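Local coordinates for protein chitin deacetylase (Bombyx mori, PDB 5ZNT) that hydrolyses the N-acetamido groups of N-acetyl-D-glucosamine residues in chitin, releasing acetate and leaving chitosan, with a zinc ion as cofactor, at residues V78-T83 / I355-C360; H101-N106 / P368-P373; D107-W112 / A147-V152. One frame throughout, in Å; residues are numbered along the deposited sequence.

Interaction 1 of 3, residues V78-T83 / I355-C360. With NAG (2-acetamido-2-deoxy-beta-D-glucopyranose), chain B.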
loop_
_atom_site.group_PDB
_atom_site.type_symbol
_atom_site.label_atom_id
_atom_site.label_comp_id
_atom_site.label_asym_id
_atom_site.label_seq_id
_atom_site.Cartn_x
_atom_site.Cartn_y
_atom_site.Cartn_z
ATOM N N VAL A 78 -0.805 -0.651 -7.951
ATOM C CA VAL A 78 -0.935 -1.232 -9.287
ATOM C C VAL A 78 -0.070 -0.449 -10.246
ATOM O O VAL A 78 -0.154 0.782 -10.296
ATOM C CB VAL A 78 -2.408 -1.229 -9.741
ATOM C CG1 VAL A 78 -2.529 -1.816 -11.170
ATOM C CG2 VAL A 78 -3.259 -2.061 -8.741
ATOM N N SER A 79 0.763 -1.159 -11.013
ATOM C CA SER A 79 1.495 -0.580 -12.129
ATOM C C SER A 79 0.790 -0.958 -13.434
ATOM O O SER A 79 0.094 -1.969 -13.500
ATOM C CB SER A 79 2.958 -1.074 -12.146
ATOM O OG SER A 79 3.007 -2.507 -12.219
ATOM N N HIS A 80 1.009 -0.151 -14.486
ATOM C CA HIS A 80 0.165 -0.225 -15.686
ATOM C C HIS A 80 0.476 -1.441 -16.552
ATOM O O HIS A 80 -0.436 -2.155 -16.973
ATOM C CB HIS A 80 0.324 1.065 -16.500
ATOM C CG HIS A 80 -0.382 1.058 -17.831
ATOM N ND1 HIS A 80 -1.694 0.651 -17.991
ATOM C CD2 HIS A 80 0.046 1.435 -19.060
ATOM C CE1 HIS A 80 -2.044 0.786 -19.262
ATOM N NE2 HIS A 80 -1.006 1.262 -19.933
ATOM N N LYS A 81 1.755 -1.678 -16.883
ATOM C CA LYS A 81 2.027 -2.582 -17.995
ATOM C C LYS A 81 1.575 -3.992 -17.656
ATOM O O LYS A 81 1.897 -4.527 -16.588
ATOM C CB LYS A 81 3.523 -2.570 -18.371
ATOM C CG LYS A 81 3.793 -2.980 -19.827
ATOM C CD LYS A 81 5.334 -2.996 -20.108
ATOM C CE LYS A 81 5.626 -3.186 -21.580
ATOM N NZ LYS A 81 7.106 -3.054 -21.893
ATOM N N TYR A 82 0.807 -4.590 -18.575
ATOM C CA TYR A 82 0.238 -5.930 -18.481
ATOM C C TYR A 82 -0.904 -6.048 -17.483
ATOM O O TYR A 82 -1.345 -7.161 -17.194
ATOM C CB TYR A 82 1.295 -6.987 -18.135
ATOM C CG TYR A 82 2.546 -6.892 -18.991
ATOM C CD1 TYR A 82 2.477 -7.025 -20.388
ATOM C CD2 TYR A 82 3.797 -6.686 -18.405
ATOM C CE1 TYR A 82 3.650 -6.950 -21.178
ATOM C CE2 TYR A 82 4.954 -6.605 -19.174
ATOM C CZ TYR A 82 4.882 -6.745 -20.555
ATOM O OH TYR A 82 6.049 -6.653 -21.303
ATOM N N THR A 83 -1.415 -4.947 -16.952
ATOM C CA THR A 83 -2.481 -5.054 -15.973
ATOM C C THR A 83 -3.813 -5.315 -16.665
ATOM O O THR A 83 -4.058 -4.840 -17.775
ATOM C CB THR A 83 -2.530 -3.792 -15.123
ATOM O OG1 THR A 83 -1.511 -3.920 -14.139
ATOM C CG2 THR A 83 -3.898 -3.577 -14.428
ATOM N N ILE A 355 0.470 -4.886 -26.560
ATOM C CA ILE A 355 0.120 -5.202 -25.177
ATOM C C ILE A 355 -1.377 -5.397 -25.082
ATOM O O ILE A 355 -2.151 -4.560 -25.562
ATOM C CB ILE A 355 0.623 -4.127 -24.200
ATOM C CG1 ILE A 355 2.149 -4.123 -24.259
ATOM C CG2 ILE A 355 0.172 -4.474 -22.753
ATOM C CD1 ILE A 355 2.772 -2.810 -24.107
ATOM N N ASN A 356 -1.781 -6.534 -24.519
ATOM C CA ASN A 356 -3.185 -6.836 -24.306
ATOM C C ASN A 356 -3.670 -6.126 -23.052
ATOM O O ASN A 356 -3.070 -6.258 -21.979
ATOM C CB ASN A 356 -3.408 -8.343 -24.145
ATOM C CG ASN A 356 -3.233 -9.099 -25.437
ATOM O OD1 ASN A 356 -3.135 -8.504 -26.515
ATOM N ND2 ASN A 356 -3.191 -10.418 -25.341
ATOM N N LEU A 357 -4.769 -5.402 -23.180
ATOM C CA LEU A 357 -5.376 -4.710 -22.060
ATOM C C LEU A 357 -6.811 -5.187 -21.975
ATOM O O LEU A 357 -7.574 -5.028 -22.936
ATOM C CB LEU A 357 -5.306 -3.195 -22.258
ATOM C CG LEU A 357 -5.692 -2.338 -21.056
ATOM C CD1 LEU A 357 -4.943 -0.999 -21.142
ATOM C CD2 LEU A 357 -7.195 -2.091 -21.025
ATOM N N GLN A 358 -7.182 -5.781 -20.848
ATOM C CA GLN A 358 -8.551 -6.239 -20.668
ATOM C C GLN A 358 -9.330 -5.199 -19.863
ATOM O O GLN A 358 -8.816 -4.635 -18.888
ATOM C CB GLN A 358 -8.584 -7.610 -19.986
ATOM C CG GLN A 358 -7.755 -8.691 -20.679
ATOM C CD GLN A 358 -6.261 -8.536 -20.382
ATOM O OE1 GLN A 358 -5.878 -7.880 -19.405
ATOM N NE2 GLN A 358 -5.414 -9.111 -21.239
ATOM N N THR A 359 -10.559 -4.920 -20.301
ATOM C CA THR A 359 -11.399 -3.896 -19.698
ATOM C C THR A 359 -12.850 -4.167 -20.083
ATOM O O THR A 359 -13.127 -4.715 -21.157
ATOM C CB THR A 359 -10.983 -2.490 -20.154
ATOM O OG1 THR A 359 -11.867 -1.507 -19.607
ATOM C CG2 THR A 359 -11.022 -2.371 -21.687
ATOM N N CYS A 360 -13.772 -3.746 -19.216
ATOM C CA CYS A 360 -15.185 -3.791 -19.578
ATOM C C CYS A 360 -15.551 -2.680 -20.545
ATOM O O CYS A 360 -16.619 -2.739 -21.166
ATOM C CB CYS A 360 -16.066 -3.691 -18.331
ATOM S SG CYS A 360 -15.947 -5.117 -17.254
HETATM C C1 NAG B . -9.012 -10.322 -16.878
HETATM C C2 NAG B . -8.977 -11.769 -17.325
HETATM C C3 NAG B . -10.406 -12.301 -17.435
HETATM C C4 NAG B . -11.184 -12.041 -16.146
HETATM C C5 NAG B . -11.012 -10.595 -15.690
HETATM C C6 NAG B . -11.591 -10.325 -14.320
HETATM C C7 NAG B . -6.933 -11.980 -18.687
HETATM C C8 NAG B . -6.400 -12.256 -20.062
HETATM N N2 NAG B . -8.264 -11.959 -18.576
HETATM O O3 NAG B . -10.329 -13.688 -17.732
HETATM O O4 NAG B . -12.586 -12.096 -16.380
HETATM O O5 NAG B . -9.627 -10.244 -15.639
HETATM O O6 NAG B . -11.070 -11.238 -13.363
HETATM O O7 NAG B . -6.186 -11.754 -17.723
HETATM O O HOH W 1 -3.349 -8.609 -18.471
HETATM O O HOH W 2 -2.385 -4.584 -19.947
#
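I355 meets K81 and Y82 at the start of strand 355-359, which pairs with strand 341-345 in a two-stranded antiparallel sheet. Facing it is a type II beta turn, H80 to T83, in the loop after strand 75-78 of the carbohydrate esterase 4 domain; T83 N to H80 O, 3.0 Å, closes this turn. No direct hydrogen bond joins the two segments, so the evidence for their association is apolar contact and bridging water. I355 divides its branches between two residues. Its CD1 lies 3.8 Å from CE of K81, whose extended chain crosses it at about a right angle and ends in a salt bridge with E353. The other branch, CG2, approaches CD1 of the Y82 ring obliquely at 4.2 Å. That ring has K81 CG over the centre of one face, 3.8 Å above the plane, so lysine and tyrosine pack on each other as well. N356 acts through its backbone: N356 O accepts from water 2 at 2.7 Å, and the same water donates to T83 O, while the amide OD1 turns to K344. L357 brings CD1 to the edge of the H80 imidazole, near its plane, 3.9 Å from CE1. Both nitrogens of that ring are engaged, with Y85 OH and P368 O, which fixes its rotation. Q358 is bent (chi2 78°). Its OE1 accepts from water 1 at 2.8 Å, a water that also donates to Y82 O, whereas NE2 merely packs 3.5 Å from C8, the acetamido methyl of the NAG at the glycosylated N84. Beyond T359, whose OG1 is hydrogen-bonded to F134 O, the segment is tied covalently: SG of C360 is bonded to SG of C337.

Interaction 2 of 3, residues H101-N106 / P368-P373. With ZN (zinc ion), chain C.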
loop_
_atom_site.group_PDB
_atom_site.type_symbol
_atom_site.label_atom_id
_atom_site.label_comp_id
_atom_site.label_asym_id
_atom_site.label_seq_id
_atom_site.Cartn_x
_atom_site.Cartn_y
_atom_site.Cartn_z
ATOM N N HIS A 101 1.127 2.703 -8.615
ATOM C CA HIS A 101 2.512 2.270 -8.566
ATOM C C HIS A 101 3.213 2.639 -9.879
ATOM O O HIS A 101 4.143 1.953 -10.309
ATOM C CB HIS A 101 2.566 0.764 -8.300
ATOM C CG HIS A 101 3.919 0.224 -7.936
ATOM N ND1 HIS A 101 4.759 0.837 -7.032
ATOM C CD2 HIS A 101 4.551 -0.918 -8.320
ATOM C CE1 HIS A 101 5.855 0.109 -6.888
ATOM N NE2 HIS A 101 5.758 -0.959 -7.664
ATOM N N SER A 102 2.723 3.697 -10.545
ATOM C CA SER A 102 3.253 4.338 -11.757
ATOM C C SER A 102 2.810 3.668 -13.068
ATOM O O SER A 102 2.344 2.525 -13.085
ATOM C CB SER A 102 4.786 4.442 -11.744
ATOM O OG SER A 102 5.370 3.274 -12.272
ATOM N N ILE A 103 2.955 4.400 -14.171
ATOM C CA ILE A 103 2.673 3.855 -15.501
ATOM C C ILE A 103 3.820 2.970 -15.976
ATOM O O ILE A 103 3.614 1.816 -16.371
ATOM C CB ILE A 103 2.419 5.005 -16.495
ATOM C CG1 ILE A 103 1.076 5.678 -16.182
ATOM C CG2 ILE A 103 2.511 4.469 -17.967
ATOM C CD1 ILE A 103 0.770 6.911 -17.069
ATOM N N THR A 104 5.046 3.483 -15.933
ATOM C CA THR A 104 6.158 2.793 -16.578
ATOM C C THR A 104 6.891 1.809 -15.676
ATOM O O THR A 104 7.538 0.895 -16.200
ATOM C CB THR A 104 7.208 3.786 -17.109
ATOM O OG1 THR A 104 7.922 4.356 -16.007
ATOM C CG2 THR A 104 6.561 4.910 -17.933
ATOM N N HIS A 105 6.837 1.975 -14.354
ATOM C CA HIS A 105 7.696 1.201 -13.444
ATOM C C HIS A 105 9.157 1.239 -13.918
ATOM O O HIS A 105 9.878 0.237 -13.869
ATOM C CB HIS A 105 7.200 -0.244 -13.305
ATOM C CG HIS A 105 7.537 -0.876 -11.988
ATOM N ND1 HIS A 105 8.784 -1.402 -11.702
ATOM C CD2 HIS A 105 6.784 -1.072 -10.878
ATOM C CE1 HIS A 105 8.775 -1.910 -10.481
ATOM N NE2 HIS A 105 7.579 -1.702 -9.952
ATOM N N ASN A 106 9.562 2.394 -14.434
ATOM C CA ASN A 106 10.923 2.670 -14.895
ATOM C C ASN A 106 11.958 2.087 -13.940
ATOM O O ASN A 106 11.977 2.431 -12.757
ATOM C CB ASN A 106 11.097 4.189 -15.001
ATOM C CG ASN A 106 12.381 4.598 -15.737
ATOM O OD1 ASN A 106 13.364 3.872 -15.731
ATOM N ND2 ASN A 106 12.354 5.762 -16.372
ATOM N N PRO A 368 -2.607 3.104 -23.701
ATOM C CA PRO A 368 -2.318 4.195 -22.748
ATOM C C PRO A 368 -0.869 4.169 -22.286
ATOM O O PRO A 368 -0.302 3.100 -22.045
ATOM C CB PRO A 368 -3.272 3.917 -21.580
ATOM C CG PRO A 368 -4.420 3.120 -22.233
ATOM C CD PRO A 368 -3.745 2.268 -23.284
ATOM N N TRP A 369 -0.273 5.356 -22.175
ATOM C CA TRP A 369 1.073 5.499 -21.626
ATOM C C TRP A 369 1.236 6.925 -21.110
ATOM O O TRP A 369 0.263 7.683 -20.996
ATOM C CB TRP A 369 2.139 5.120 -22.674
ATOM C CG TRP A 369 3.503 4.649 -22.080
ATOM C CD1 TRP A 369 4.698 5.339 -22.085
ATOM C CD2 TRP A 369 3.769 3.399 -21.421
ATOM N NE1 TRP A 369 5.688 4.587 -21.469
ATOM C CE2 TRP A 369 5.152 3.390 -21.072
ATOM C CE3 TRP A 369 2.979 2.286 -21.096
ATOM C CZ2 TRP A 369 5.747 2.327 -20.391
ATOM C CZ3 TRP A 369 3.577 1.207 -20.432
ATOM C CH2 TRP A 369 4.958 1.239 -20.089
ATOM N N LEU A 370 2.480 7.296 -20.794
ATOM C CA LEU A 370 2.773 8.571 -20.124
ATOM C C LEU A 370 2.126 9.766 -20.817
ATOM O O LEU A 370 1.539 10.635 -20.161
ATOM C CB LEU A 370 4.288 8.801 -20.079
ATOM C CG LEU A 370 5.130 8.080 -19.033
ATOM C CD1 LEU A 370 6.614 8.373 -19.330
ATOM C CD2 LEU A 370 4.738 8.568 -17.650
ATOM N N ASN A 371 2.295 9.882 -22.127
ATOM C CA ASN A 371 1.796 11.068 -22.819
ATOM C C ASN A 371 0.341 10.932 -23.264
ATOM O O ASN A 371 -0.215 11.889 -23.794
ATOM C CB ASN A 371 2.660 11.389 -24.033
ATOM C CG ASN A 371 4.062 11.847 -23.645
ATOM O OD1 ASN A 371 4.273 12.344 -22.538
ATOM N ND2 ASN A 371 5.014 11.688 -24.550
ATOM N N ASP A 372 -0.283 9.774 -23.072
ATOM C CA ASP A 372 -1.674 9.563 -23.475
ATOM C C ASP A 372 -2.297 8.533 -22.540
ATOM O O ASP A 372 -2.553 7.383 -22.919
ATOM C CB ASP A 372 -1.749 9.117 -24.934
ATOM C CG ASP A 372 -3.163 9.033 -25.449
ATOM O OD1 ASP A 372 -4.095 9.501 -24.751
ATOM O OD2 ASP A 372 -3.352 8.462 -26.530
ATOM N N PRO A 373 -2.567 8.920 -21.294
ATOM C CA PRO A 373 -3.088 7.931 -20.338
ATOM C C PRO A 373 -4.516 7.485 -20.635
ATOM O O PRO A 373 -4.917 6.414 -20.155
ATOM C CB PRO A 373 -2.975 8.655 -18.977
ATOM C CG PRO A 373 -2.916 10.121 -19.308
ATOM C CD PRO A 373 -2.219 10.206 -20.658
HETATM ZN ZN ZN C . 7.050 -2.567 -8.120
HETATM O O HOH W 3 7.200 -3.029 -5.875
HETATM O O HOH W 4 8.761 -1.563 -6.948
HETATM O O HOH W 5 8.327 -4.280 -8.359
#
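The side chains of I103 and W369 run antiparallel past one another, and the rotamer of the isoleucine decides what the indole meets. With CG1 beside the backbone N (chi1 -70°), the CG2 methyl is left over one face of W369. It stands 4.0 Å from the centroid of the six-membered ring and 19° off the normal, which meets the criterion for a CH-pi contact. CD1 runs on instead toward L370, 4.3 Å from its CD2. T104 is turned so that OG1 sits between the backbone N and the carbonyl carbon (chi1 72°). There OG1 accepts from N106 N, an ST turn, and also bonds to E123, while CG2 is left to the apolar side: T104 CG2 is 3.7 Å from W369 NE1, reached obliquely, and 3.6 Å from L370 CG. Thus one methyl fills the angle between indole and leucine, whose residues begin a type I turn, W369 to D372. An alanine at W369 would remove the indole and is likely to leave a gap under I103 CG2, which loses its CH-pi face, and to leave T104 CG2 with L370 alone of its two partners here. Within 101-106 the hydroxyl of S102 donates to H101 O at 2.7 Å and accepts from H105 N at 2.9 Å, an ST motif that folds the chain back on itself. In this fold-back the two imidazoles converge, H101 NE2 and H105 NE2 each 2.1 Å from the zinc. D46 and three waters complete six ligands, the Asp-His-His metal site of the carbohydrate esterase 4 family.

Interaction 3 of 3, residues D107-W112 / A147-V152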
loop_
_atom_site.group_PDB
_atom_site.type_symbol
_atom_site.label_atom_id
_atom_site.label_comp_id
_atom_site.label_asym_id
_atom_site.label_seq_id
_atom_site.Cartn_x
_atom_site.Cartn_y
_atom_site.Cartn_z
ATOM N N ASP A 107 12.810 1.188 -14.443
ATOM C CA ASP A 107 13.749 0.493 -13.566
ATOM C C ASP A 107 15.045 1.257 -13.357
ATOM O O ASP A 107 15.942 0.744 -12.682
ATOM C CB ASP A 107 14.048 -0.918 -14.080
ATOM C CG ASP A 107 14.744 -0.930 -15.437
ATOM O OD1 ASP A 107 14.970 0.144 -16.044
ATOM O OD2 ASP A 107 15.037 -2.044 -15.911
ATOM N N ASP A 108 15.143 2.470 -13.888
ATOM C CA ASP A 108 16.275 3.360 -13.647
ATOM C C ASP A 108 16.022 4.096 -12.337
ATOM O O ASP A 108 15.274 5.074 -12.296
ATOM C CB ASP A 108 16.439 4.325 -14.813
ATOM C CG ASP A 108 17.712 5.136 -14.720
ATOM O OD1 ASP A 108 18.414 5.023 -13.692
ATOM O OD2 ASP A 108 18.002 5.881 -15.675
ATOM N N GLU A 109 16.653 3.627 -11.253
ATOM C CA GLU A 109 16.373 4.185 -9.931
ATOM C C GLU A 109 16.767 5.648 -9.815
ATOM O O GLU A 109 16.228 6.359 -8.956
ATOM C CB GLU A 109 17.097 3.389 -8.848
ATOM C CG GLU A 109 16.466 2.073 -8.529
ATOM C CD GLU A 109 17.080 1.451 -7.299
ATOM O OE1 GLU A 109 17.766 2.172 -6.545
ATOM O OE2 GLU A 109 16.889 0.240 -7.099
ATOM N N ARG A 110 17.691 6.116 -10.651
ATOM C CA ARG A 110 18.072 7.514 -10.583
ATOM C C ARG A 110 17.030 8.404 -11.243
ATOM O O ARG A 110 16.918 9.586 -10.891
ATOM C CB ARG A 110 19.455 7.705 -11.210
ATOM C CG ARG A 110 20.411 6.546 -10.906
ATOM C CD ARG A 110 21.486 6.362 -11.982
ATOM N NE ARG A 110 20.933 6.334 -13.333
ATOM C CZ ARG A 110 21.639 6.538 -14.440
ATOM N NH1 ARG A 110 22.942 6.789 -14.364
ATOM N NH2 ARG A 110 21.043 6.492 -15.624
ATOM N N PHE A 111 16.253 7.860 -12.190
ATOM C CA PHE A 111 15.136 8.636 -12.726
ATOM C C PHE A 111 14.198 9.072 -11.608
ATOM O O PHE A 111 13.864 10.254 -11.492
ATOM C CB PHE A 111 14.365 7.841 -13.783
ATOM C CG PHE A 111 12.959 8.353 -14.002
ATOM C CD1 PHE A 111 12.734 9.463 -14.810
ATOM C CD2 PHE A 111 11.871 7.748 -13.372
ATOM C CE1 PHE A 111 11.453 9.958 -14.993
ATOM C CE2 PHE A 111 10.592 8.233 -13.548
ATOM C CZ PHE A 111 10.371 9.338 -14.365
ATOM N N TRP A 112 13.786 8.129 -10.751
ATOM C CA TRP A 112 12.832 8.454 -9.690
ATOM C C TRP A 112 13.425 9.440 -8.682
ATOM O O TRP A 112 12.762 10.402 -8.268
ATOM C CB TRP A 112 12.383 7.171 -8.988
ATOM C CG TRP A 112 11.641 6.254 -9.915
ATOM C CD1 TRP A 112 12.110 5.115 -10.497
ATOM C CD2 TRP A 112 10.306 6.432 -10.395
ATOM N NE1 TRP A 112 11.147 4.562 -11.303
ATOM C CE2 TRP A 112 10.026 5.353 -11.261
ATOM C CE3 TRP A 112 9.324 7.401 -10.178
ATOM C CZ2 TRP A 112 8.792 5.208 -11.908
ATOM C CZ3 TRP A 112 8.086 7.251 -10.810
ATOM C CH2 TRP A 112 7.840 6.176 -11.675
ATOM N N ALA A 147 6.122 4.431 -4.888
ATOM C CA ALA A 147 7.070 4.565 -5.999
ATOM C C ALA A 147 7.763 3.239 -6.299
ATOM O O ALA A 147 8.080 2.480 -5.377
ATOM C CB ALA A 147 8.128 5.633 -5.696
ATOM N N PRO A 148 7.986 2.938 -7.586
ATOM C CA PRO A 148 8.816 1.793 -7.959
ATOM C C PRO A 148 10.159 1.805 -7.240
ATOM O O PRO A 148 10.764 2.865 -7.017
ATOM C CB PRO A 148 8.992 1.966 -9.475
ATOM C CG PRO A 148 7.713 2.646 -9.903
ATOM C CD PRO A 148 7.418 3.625 -8.761
ATOM N N TYR A 149 10.597 0.607 -6.859
ATOM C CA TYR A 149 11.842 0.339 -6.131
ATOM C C TYR A 149 11.948 1.161 -4.837
ATOM O O TYR A 149 13.050 1.350 -4.305
ATOM C CB TYR A 149 13.060 0.533 -7.071
ATOM C CG TYR A 149 12.798 -0.168 -8.398
ATOM C CD1 TYR A 149 12.979 -1.545 -8.535
ATOM C CD2 TYR A 149 12.262 0.531 -9.479
ATOM C CE1 TYR A 149 12.683 -2.198 -9.742
ATOM C CE2 TYR A 149 11.943 -0.118 -10.685
ATOM C CZ TYR A 149 12.157 -1.472 -10.796
ATOM O OH TYR A 149 11.855 -2.103 -11.979
ATOM N N LEU A 150 10.801 1.627 -4.315
ATOM C CA LEU A 150 10.724 2.457 -3.113
ATOM C C LEU A 150 11.674 3.654 -3.202
ATOM O O LEU A 150 12.315 4.046 -2.221
ATOM C CB LEU A 150 11.000 1.627 -1.850
ATOM C CG LEU A 150 10.096 0.387 -1.656
ATOM C CD1 LEU A 150 10.408 -0.321 -0.334
ATOM C CD2 LEU A 150 8.628 0.813 -1.646
ATOM N N ARG A 151 11.759 4.257 -4.393
ATOM C CA ARG A 151 12.597 5.440 -4.581
ATOM C C ARG A 151 11.784 6.679 -4.239
ATOM O O ARG A 151 10.898 7.085 -5.001
ATOM C CB ARG A 151 13.125 5.521 -6.011
ATOM C CG ARG A 151 13.950 4.333 -6.472
ATOM C CD ARG A 151 15.057 3.979 -5.487
ATOM N NE ARG A 151 16.015 5.070 -5.303
ATOM C CZ ARG A 151 17.028 5.018 -4.444
ATOM N NH1 ARG A 151 17.202 3.933 -3.693
ATOM N NH2 ARG A 151 17.855 6.051 -4.317
ATOM N N VAL A 152 12.091 7.297 -3.100
ATOM C CA VAL A 152 11.409 8.518 -2.709
ATOM C C VAL A 152 11.870 9.665 -3.599
ATOM O O VAL A 152 13.049 9.745 -3.972
ATOM C CB VAL A 152 11.685 8.824 -1.229
ATOM C CG1 VAL A 152 10.803 9.967 -0.766
ATOM C CG2 VAL A 152 11.449 7.559 -0.409
#
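The W112 indole has both faces occupied: P148 CD stands 3.8 Å above one, offset toward the rim, in a CH-pi contact, and F111 CE2 lies over the centre of the opposite face. W112 CZ2 and P148 CG come to 3.4 Å, and indole NE1 is hydrogen-bonded to N106 O. The Y149 ring is met obliquely by D107 and E109, with its OH 3.3 Å from D107 CB. The R151 guanidinium has E109 OE1 over one face, 3.4 Å from NH1. The carboxylate and guanidinium planes are 20° apart and the oxygen lies well off the latter, so this salt bridge is electrostatic, without a directed hydrogen bond. NH2 bonds to N197 O and NE to S113 OG. The arginine chain, bent at chi2 and chi3, crosses E109 at about a right angle and brings R151 CD 3.4 Å from E109 OE1; R151 CB packs against W112 CB at 3.5 Å. D108 N-caps the helix weakly through R110 N, and the R110 guanidinium holds the D108 carboxylate side-on in a salt bridge, NE to OD1 at 2.9 Å and NH2 to OD2 at 3.1 Å. A147 to Y149, with the arginine before them, are consistent with the carbohydrate esterase 4 RxPY motif. Helix 109-113 packs on the loop between strand 144-145 and helix 154-163, which V152 touches, while helix 117-134 meets both segments through E123, W120 and M124.

Overall arrangement
Interaction 2 is the middle member of the three. Its centre is about 11 Å from that of interaction 1 and 14 Å from that of interaction 3, whereas 1 and 3 lie 21 Å apart and do not touch. To interaction 1 it is joined by two probable hydrogen bonds, V78 O to H101 N and H80 NE2 to P368 O, both 2.9 Å. To interaction 3 it is joined by two more, also probable, N106 O to W112 NE1 (2.7 Å) and H105 ND1 to Y149 OH (3.2 Å). The zinc belongs to interaction 2 and lies beside interaction 3: the P148 side chain approaches to about 5 Å, that of T83 in interaction 1 to about 11 Å.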